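Local coordinates for protein beta-fructofuranosidase, insoluble isoenzyme CWINV1 (Arabidopsis thaliana, PDB 2OXB) that hydrolyses sucrose and 1-kestose, and to a lesser extent neokestose and levan, as a cell-wall invertase of glycosyl hydrolase family 32, at residues 149-160 and 172-182. The protein carries 1 engineered substitution. Sequence-based numbering, arbitrary orientation.
Sequences AWLGQDKKWRVI and ITYTSKDFLKW
Trp157 and Ser176 pair near the open end of an antiparallel beta hairpin, strands 157-165 and 168-176, in the five-bladed beta-propeller domain of this family 32 enzyme. Their backbones exchange two hydrogen bonds: Trp157 N gives to Ser176 O at 3.0 Å, and Ser176 N gives to Trp157 O at 2.7 Å. Further along, Val159 O accepts twice. Tyr174 N reaches it at 3.1 Å and the hydroxyl Thr173 OG1 at 3.0 Å, from opposite faces of the carbonyl plane. Thr173 OG1 is placed for this by lying opposite the backbone N (chi1 165°). Beside Thr173 on the sheet, Ile160 CG2 packs against Thr173 CB. A valine at Thr173 would probably leave Val159 O with the Tyr174 N bond but without its hydroxyl donor.

On the other side of the sheet, with Trp157 and Val159, the packing is mostly aromatic and apolar. Phe179, in the turn after the second strand, points its edge at the face of Trp157. The planes stand at 90°, with Phe179 CD1 3.9 Å from Trp157 CD2. Leu151 CD1 lies over the opposite face of the indole, toward its rim. Ala149 CB touches Phe179 CE1 at 3.7 Å. Trp182 CZ2 lies over the centre of the Phe179 ring, and the Trp182 ring also carries Ser176 CB over one face. Val159 CG1 meets Trp182 CZ3 at 3.5 Å, the two side chains crossing at about a right angle. Trp182 begins the third strand, 182-192. Backbone bonds thus set the register at Trp157 and Ser176, while apolar packing holds the turn and Trp182 against the hairpin and Ala149.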
loop_
_atom_site.group_PDB
_atom_site.type_symbol
_atom_site.label_atom_id
_atom_site.label_comp_id
_atom_site.label_asym_id
_atom_site.label_seq_id
_atom_site.Cartn_x
_atom_site.Cartn_y
_atom_site.Cartn_z
ATOM N N ALA A 149 13.646 -6.027 -12.660
ATOM C CA ALA A 149 14.364 -7.194 -13.149
ATOM C C ALA A 149 15.503 -7.629 -12.230
ATOM O O ALA A 149 16.264 -6.804 -11.717
ATOM C CB ALA A 149 14.891 -6.913 -14.555
ATOM N N TRP A 150 15.602 -8.944 -12.043
ATOM C CA TRP A 150 16.616 -9.566 -11.202
ATOM C C TRP A 150 17.433 -10.572 -12.010
ATOM O O TRP A 150 16.883 -11.423 -12.720
ATOM C CB TRP A 150 15.944 -10.268 -10.030
ATOM C CG TRP A 150 15.029 -11.389 -10.446
ATOM C CD1 TRP A 150 15.329 -12.727 -10.490
ATOM C CD2 TRP A 150 13.651 -11.274 -10.842
ATOM N NE1 TRP A 150 14.226 -13.443 -10.877
ATOM C CE2 TRP A 150 13.182 -12.580 -11.099
ATOM C CE3 TRP A 150 12.769 -10.195 -11.000
ATOM C CZ2 TRP A 150 11.866 -12.837 -11.505
ATOM C CZ3 TRP A 150 11.464 -10.444 -11.403
ATOM C CH2 TRP A 150 11.022 -11.755 -11.652
ATOM N N LEU A 151 18.751 -10.457 -11.880
ATOM C CA LEU A 151 19.727 -11.297 -12.572
ATOM C C LEU A 151 19.484 -12.801 -12.442
ATOM O O LEU A 151 18.602 -13.363 -13.091
ATOM C CB LEU A 151 21.125 -10.968 -12.045
ATOM C CG LEU A 151 22.320 -11.544 -12.811
ATOM C CD1 LEU A 151 22.387 -10.898 -14.201
ATOM C CD2 LEU A 151 23.608 -11.277 -12.024
ATOM N N GLY A 152 20.293 -13.450 -11.607
ATOM C CA GLY A 152 20.158 -14.878 -11.400
ATOM C C GLY A 152 21.477 -15.520 -11.025
ATOM O O GLY A 152 22.481 -14.833 -10.828
ATOM N N GLN A 153 21.474 -16.845 -10.911
ATOM C CA GLN A 153 22.692 -17.569 -10.582
ATOM C C GLN A 153 23.548 -17.596 -11.844
ATOM O O GLN A 153 24.524 -18.332 -11.930
ATOM C CB GLN A 153 22.382 -19.000 -10.127
ATOM C CG GLN A 153 23.173 -19.431 -8.877
ATOM C CD GLN A 153 23.692 -20.873 -8.943
ATOM O OE1 GLN A 153 22.948 -21.799 -9.260
ATOM N NE2 GLN A 153 24.975 -21.061 -8.629
ATOM N N ASP A 154 23.151 -16.786 -12.823
ATOM C CA ASP A 154 23.866 -16.651 -14.091
ATOM C C ASP A 154 23.649 -15.229 -14.635
ATOM O O ASP A 154 23.224 -14.333 -13.898
ATOM C CB ASP A 154 23.377 -17.692 -15.112
ATOM C CG ASP A 154 22.202 -18.508 -14.606
ATOM O OD1 ASP A 154 21.161 -17.912 -14.255
ATOM O OD2 ASP A 154 22.315 -19.751 -14.571
ATOM N N LYS A 155 23.949 -15.025 -15.916
ATOM C CA LYS A 155 23.789 -13.721 -16.563
ATOM C C LYS A 155 22.337 -13.475 -16.938
ATOM O O LYS A 155 21.932 -12.341 -17.192
ATOM C CB LYS A 155 24.621 -13.644 -17.850
ATOM C CG LYS A 155 24.561 -12.282 -18.547
ATOM C CD LYS A 155 24.882 -12.369 -20.036
ATOM C CE LYS A 155 25.118 -10.979 -20.637
ATOM N NZ LYS A 155 24.084 -9.976 -20.239
ATOM N N LYS A 156 21.559 -14.549 -16.969
ATOM C CA LYS A 156 20.162 -14.483 -17.360
ATOM C C LYS A 156 19.313 -13.566 -16.498
ATOM O O LYS A 156 19.038 -13.861 -15.339
ATOM C CB LYS A 156 19.587 -15.901 -17.367
ATOM C CG LYS A 156 20.377 -16.855 -18.271
ATOM C CD LYS A 156 20.212 -18.318 -17.881
ATOM C CE LYS A 156 21.128 -19.225 -18.725
ATOM N NZ LYS A 156 22.587 -18.937 -18.565
ATOM N N TRP A 157 18.904 -12.442 -17.074
ATOM C CA TRP A 157 18.060 -11.499 -16.355
ATOM C C TRP A 157 16.624 -12.007 -16.383
ATOM O O TRP A 157 16.143 -12.477 -17.410
ATOM C CB TRP A 157 18.136 -10.102 -16.985
ATOM C CG TRP A 157 19.371 -9.337 -16.611
ATOM C CD1 TRP A 157 20.574 -9.322 -17.271
ATOM C CD2 TRP A 157 19.537 -8.508 -15.458
ATOM N NE1 TRP A 157 21.475 -8.533 -16.596
ATOM C CE2 TRP A 157 20.866 -8.022 -15.480
ATOM C CE3 TRP A 157 18.691 -8.129 -14.404
ATOM C CZ2 TRP A 157 21.370 -7.172 -14.485
ATOM C CZ3 TRP A 157 19.191 -7.286 -13.412
ATOM C CH2 TRP A 157 20.524 -6.817 -13.463
ATOM N N ARG A 158 15.943 -11.924 -15.247
ATOM C CA ARG A 158 14.567 -12.393 -15.179
ATOM C C ARG A 158 13.626 -11.271 -14.759
ATOM O O ARG A 158 14.009 -10.369 -14.015
ATOM C CB ARG A 158 14.454 -13.590 -14.211
ATOM C CG ARG A 158 15.184 -14.872 -14.681
ATOM C CD ARG A 158 16.158 -15.383 -13.624
ATOM N NE ARG A 158 16.999 -16.503 -14.065
ATOM C CZ ARG A 158 16.613 -17.780 -14.115
ATOM N NH1 ARG A 158 15.386 -18.126 -13.752
ATOM N NH2 ARG A 158 17.465 -18.716 -14.518
ATOM N N VAL A 159 12.404 -11.319 -15.285
ATOM C CA VAL A 159 11.361 -10.346 -14.971
ATOM C C VAL A 159 10.022 -11.026 -15.248
ATOM O O VAL A 159 9.968 -12.026 -15.964
ATOM C CB VAL A 159 11.466 -9.062 -15.833
ATOM C CG1 VAL A 159 11.027 -9.331 -17.268
ATOM C CG2 VAL A 159 10.615 -7.965 -15.219
ATOM N N ILE A 160 8.947 -10.507 -14.670
ATOM C CA ILE A 160 7.638 -11.100 -14.885
ATOM C C ILE A 160 6.604 -10.050 -15.266
ATOM O O ILE A 160 6.709 -8.877 -14.892
ATOM C CB ILE A 160 7.155 -11.835 -13.635
ATOM C CG1 ILE A 160 7.226 -10.897 -12.433
ATOM C CG2 ILE A 160 7.988 -13.109 -13.420
ATOM C CD1 ILE A 160 6.629 -11.468 -11.177
ATOM N N ILE A 172 3.839 -13.906 -16.476
ATOM C CA ILE A 172 4.710 -14.399 -17.535
ATOM C C ILE A 172 6.123 -13.880 -17.393
ATOM O O ILE A 172 6.344 -12.678 -17.290
ATOM C CB ILE A 172 4.195 -13.989 -18.917
ATOM C CG1 ILE A 172 2.807 -14.598 -19.144
ATOM C CG2 ILE A 172 5.196 -14.429 -19.997
ATOM C CD1 ILE A 172 2.154 -14.153 -20.420
ATOM N N THR A 173 7.094 -14.778 -17.403
ATOM C CA THR A 173 8.465 -14.331 -17.261
ATOM C C THR A 173 9.254 -14.391 -18.559
ATOM O O THR A 173 8.984 -15.212 -19.432
ATOM C CB THR A 173 9.187 -15.139 -16.172
ATOM O OG1 THR A 173 10.598 -14.940 -16.285
ATOM C CG2 THR A 173 8.854 -16.609 -16.286
ATOM N N TYR A 174 10.215 -13.487 -18.692
ATOM C CA TYR A 174 11.064 -13.427 -19.873
ATOM C C TYR A 174 12.507 -13.387 -19.412
ATOM O O TYR A 174 12.887 -12.502 -18.650
ATOM C CB TYR A 174 10.815 -12.154 -20.691
ATOM C CG TYR A 174 9.698 -12.207 -21.701
ATOM C CD1 TYR A 174 8.369 -12.128 -21.299
ATOM C CD2 TYR A 174 9.978 -12.300 -23.066
ATOM C CE1 TYR A 174 7.334 -12.138 -22.225
ATOM C CE2 TYR A 174 8.955 -12.318 -24.009
ATOM C CZ TYR A 174 7.628 -12.236 -23.580
ATOM O OH TYR A 174 6.590 -12.268 -24.495
ATOM N N THR A 175 13.306 -14.342 -19.863
ATOM C CA THR A 175 14.715 -14.351 -19.508
ATOM C C THR A 175 15.386 -13.451 -20.536
ATOM O O THR A 175 14.949 -13.379 -21.686
ATOM C CB THR A 175 15.328 -15.780 -19.580
ATOM O OG1 THR A 175 15.089 -16.355 -20.874
ATOM C CG2 THR A 175 14.713 -16.674 -18.511
ATOM N N SER A 176 16.435 -12.749 -20.125
ATOM C CA SER A 176 17.145 -11.862 -21.041
ATOM C C SER A 176 18.622 -12.186 -21.080
ATOM O O SER A 176 19.257 -12.397 -20.049
ATOM C CB SER A 176 16.962 -10.395 -20.635
ATOM O OG SER A 176 17.554 -9.517 -21.573
ATOM N N LYS A 177 19.160 -12.223 -22.289
ATOM C CA LYS A 177 20.567 -12.507 -22.498
ATOM C C LYS A 177 21.387 -11.416 -21.813
ATOM O O LYS A 177 22.155 -11.694 -20.899
ATOM C CB LYS A 177 20.856 -12.518 -24.004
ATOM C CG LYS A 177 19.796 -13.214 -24.861
ATOM C CD LYS A 177 19.672 -14.688 -24.518
ATOM C CE LYS A 177 19.093 -15.489 -25.672
ATOM N NZ LYS A 177 20.020 -15.603 -26.838
ATOM N N ASP A 178 21.193 -10.178 -22.273
ATOM C CA ASP A 178 21.878 -8.985 -21.760
ATOM C C ASP A 178 20.970 -7.756 -21.685
ATOM O O ASP A 178 21.345 -6.677 -22.142
ATOM C CB ASP A 178 23.079 -8.639 -22.641
ATOM C CG ASP A 178 22.790 -8.827 -24.129
ATOM O OD1 ASP A 178 21.672 -8.452 -24.591
ATOM O OD2 ASP A 178 23.698 -9.345 -24.832
ATOM N N PHE A 179 19.784 -7.930 -21.114
ATOM C CA PHE A 179 18.819 -6.847 -20.961
ATOM C C PHE A 179 18.441 -6.219 -22.296
ATOM O O PHE A 179 18.156 -5.028 -22.368
ATOM C CB PHE A 179 19.374 -5.760 -20.032
ATOM C CG PHE A 179 18.347 -5.163 -19.103
ATOM C CD1 PHE A 179 18.081 -5.750 -17.871
ATOM C CD2 PHE A 179 17.651 -4.009 -19.454
ATOM C CE1 PHE A 179 17.144 -5.196 -17.005
ATOM C CE2 PHE A 179 16.710 -3.451 -18.590
ATOM C CZ PHE A 179 16.459 -4.047 -17.365
ATOM N N LEU A 180 18.432 -7.020 -23.353
ATOM C CA LEU A 180 18.079 -6.530 -24.682
ATOM C C LEU A 180 17.253 -7.585 -25.415
ATOM O O LEU A 180 16.148 -7.310 -25.879
ATOM C CB LEU A 180 19.354 -6.187 -25.468
ATOM C CG LEU A 180 19.203 -5.543 -26.851
ATOM C CD1 LEU A 180 20.308 -4.528 -27.079
ATOM C CD2 LEU A 180 19.217 -6.623 -27.923
ATOM N N LYS A 181 17.802 -8.791 -25.526
ATOM C CA LYS A 181 17.105 -9.894 -26.177
ATOM C C LYS A 181 16.366 -10.611 -25.059
ATOM O O LYS A 181 16.991 -11.137 -24.135
ATOM C CB LYS A 181 18.106 -10.855 -26.819
ATOM C CG LYS A 181 19.158 -10.180 -27.685
ATOM C CD LYS A 181 20.323 -11.125 -27.997
ATOM C CE LYS A 181 21.412 -10.427 -28.807
ATOM N NZ LYS A 181 22.665 -11.237 -28.935
ATOM N N TRP A 182 15.040 -10.621 -25.124
ATOM C CA TRP A 182 14.279 -11.280 -24.081
ATOM C C TRP A 182 13.516 -12.493 -24.597
ATOM O O TRP A 182 12.647 -12.393 -25.470
ATOM C CB TRP A 182 13.330 -10.289 -23.406
ATOM C CG TRP A 182 14.031 -9.122 -22.772
ATOM C CD1 TRP A 182 14.645 -8.098 -23.417
ATOM C CD2 TRP A 182 14.182 -8.859 -21.370
ATOM N NE1 TRP A 182 15.170 -7.209 -22.512
ATOM C CE2 TRP A 182 14.901 -7.654 -21.246
ATOM C CE3 TRP A 182 13.783 -9.525 -20.209
ATOM C CZ2 TRP A 182 15.228 -7.095 -20.006
ATOM C CZ3 TRP A 182 14.110 -8.970 -18.972
ATOM C CH2 TRP A 182 14.826 -7.768 -18.883
#